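Local coordinates for general stress protein 26 (Bacillus anthracis, PDB 3EC6) that is of unknown function but binds flavin-adenine dinucleotide and probably belongs with the flavin-binding pyridoxamine 5'-phosphate oxidase-like proteins, at residues E6-T9 and T10-G14. Numbering follows the deposited sequence.
Sequences EKIT and TIIQG
Thr-10 grips the carbonyl of Glu-6 twice, one turn back along helix 4-13. Its backbone N gives the regular helical bond to Glu-6 O at 2.9 Å, and its hydroxyl OG1 donates to the same Glu-6 O at 2.7 Å. The two donors reach that oxygen from opposite faces of its carbonyl plane, the hydroxyl lying well out of it. What brings OG1 within range is the first torsion of Thr-10 (chi1 -64°), which sets the oxygen beside its own backbone N and leaves CG2 anti to that N. Thr-9 repeats the habit one residue earlier, its hydroxyl bonding to Lys-5 O.

The other main-chain bonds follow the i to i+4 pattern. Ile-12 N meets Ile-8 O at 2.9 Å in an almost straight bond, N-H...O 176°, whereas Ile-11 N to Lys-7 O is longer, at 3.3 Å. Gln-13 N comes to 2.6 Å from Thr-9 O, a weak bond because it is bent at the hydrogen. The first torsion of Gln-13 (chi1 75°) places CG between its backbone N and carbonyl carbon, 3.3 Å from Thr-9 O.

On the inward face Ile-8 and Ile-12 lie side by side and point the same way, methyl CG2 of Ile-8 against CD1 of Ile-12 at 3.5 Å. Both rest on Phe-40 and Ile-78; Ile-8 also reaches Ile-123, and Ile-11 touches Ile-78 and Tyr-125. Lys-7 touches Tyr-125 and its NZ makes a salt bridge with Glu-135 OE2.

The helix is thus amphipathic: Ile-8, Ile-11 and Ile-12 pack it against strands 77-87 and 113-126 and the loop residue Phe-40, while Glu-6, Thr-10 and Gln-13 take the outer side. Thr-9 stands at the border, and both threonine hydroxyls turn back to carbonyls one turn earlier, so each has a partner within the helix.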
loop_
_atom_site.group_PDB
_atom_site.type_symbol
_atom_site.label_atom_id
_atom_site.label_comp_id
_atom_site.label_asym_id
_atom_site.label_seq_id
_atom_site.Cartn_x
_atom_site.Cartn_y
_atom_site.Cartn_z
ATOM N N GLU A 6 -7.887 -5.351 -21.804
ATOM C CA GLU A 6 -7.936 -6.749 -21.426
ATOM C C GLU A 6 -6.890 -7.106 -20.355
ATOM O O GLU A 6 -7.205 -7.841 -19.428
ATOM C CB GLU A 6 -7.740 -7.635 -22.659
ATOM C CG GLU A 6 -7.674 -9.088 -22.319
ATOM C CD GLU A 6 -7.811 -9.976 -23.564
ATOM O OE1 GLU A 6 -7.633 -9.472 -24.703
ATOM O OE2 GLU A 6 -8.103 -11.178 -23.382
ATOM N N LYS A 7 -5.675 -6.584 -20.503
ATOM C CA LYS A 7 -4.596 -6.783 -19.505
ATOM C C LYS A 7 -5.068 -6.296 -18.146
ATOM O O LYS A 7 -4.860 -6.967 -17.131
ATOM C CB LYS A 7 -3.310 -6.028 -19.891
ATOM C CG LYS A 7 -2.351 -6.636 -21.008
ATOM C CD LYS A 7 -1.289 -5.561 -21.438
ATOM C CE LYS A 7 -0.087 -6.156 -22.168
ATOM N NZ LYS A 7 0.738 -5.086 -22.774
ATOM N N ILE A 8 -5.722 -5.123 -18.117
ATOM C CA ILE A 8 -6.245 -4.565 -16.854
ATOM C C ILE A 8 -7.378 -5.384 -16.272
ATOM O O ILE A 8 -7.399 -5.688 -15.099
ATOM C CB ILE A 8 -6.650 -3.039 -17.019
ATOM C CG1 ILE A 8 -5.375 -2.227 -17.277
ATOM C CG2 ILE A 8 -7.395 -2.560 -15.768
ATOM C CD1 ILE A 8 -5.635 -0.838 -17.803
ATOM N N THR A 9 -8.331 -5.780 -17.117
ATOM C CA THR A 9 -9.449 -6.592 -16.668
ATOM C C THR A 9 -9.012 -7.961 -16.074
ATOM O O THR A 9 -9.599 -8.392 -15.052
ATOM C CB THR A 9 -10.446 -6.811 -17.821
ATOM O OG1 THR A 9 -10.927 -5.533 -18.272
ATOM C CG2 THR A 9 -11.613 -7.604 -17.325
ATOM N N THR A 10 -7.986 -8.526 -16.702
ATOM C CA THR A 10 -7.305 -9.777 -16.293
ATOM C C THR A 10 -6.861 -9.622 -14.829
ATOM O O THR A 10 -7.154 -10.485 -13.964
ATOM C CB THR A 10 -6.110 -10.085 -17.230
ATOM O OG1 THR A 10 -6.564 -10.335 -18.579
ATOM C CG2 THR A 10 -5.311 -11.271 -16.745
ATOM N N ILE A 11 -6.214 -8.481 -14.542
ATOM C CA ILE A 11 -5.746 -8.213 -13.184
ATOM C C ILE A 11 -6.912 -8.051 -12.260
ATOM O O ILE A 11 -6.966 -8.671 -11.194
ATOM C CB ILE A 11 -4.767 -6.995 -13.111
ATOM C CG1 ILE A 11 -3.471 -7.270 -13.897
ATOM C CG2 ILE A 11 -4.432 -6.657 -11.659
ATOM C CD1 ILE A 11 -2.632 -8.411 -13.334
ATOM N N ILE A 12 -7.862 -7.192 -12.629
ATOM C CA ILE A 12 -9.039 -6.976 -11.833
ATOM C C ILE A 12 -9.859 -8.317 -11.661
ATOM O O ILE A 12 -10.483 -8.483 -10.643
ATOM C CB ILE A 12 -9.874 -5.769 -12.389
ATOM C CG1 ILE A 12 -9.092 -4.452 -12.233
ATOM C CG2 ILE A 12 -11.233 -5.589 -11.673
ATOM C CD1 ILE A 12 -9.662 -3.387 -13.195
ATOM N N GLN A 13 -9.785 -9.249 -12.617
ATOM C CA GLN A 13 -10.584 -10.502 -12.546
ATOM C C GLN A 13 -9.845 -11.603 -11.782
ATOM O O GLN A 13 -10.409 -12.699 -11.567
ATOM C CB GLN A 13 -11.003 -10.997 -13.946
ATOM C CG GLN A 13 -9.861 -11.661 -14.754
ATOM C CD GLN A 13 -10.222 -12.009 -16.226
ATOM O OE1 GLN A 13 -9.489 -12.764 -16.908
ATOM N NE2 GLN A 13 -11.348 -11.451 -16.716
ATOM N N GLY A 14 -8.590 -11.319 -11.392
ATOM C CA GLY A 14 -7.762 -12.305 -10.675
ATOM C C GLY A 14 -7.911 -12.236 -9.160
ATOM O O GLY A 14 -9.028 -11.993 -8.625
#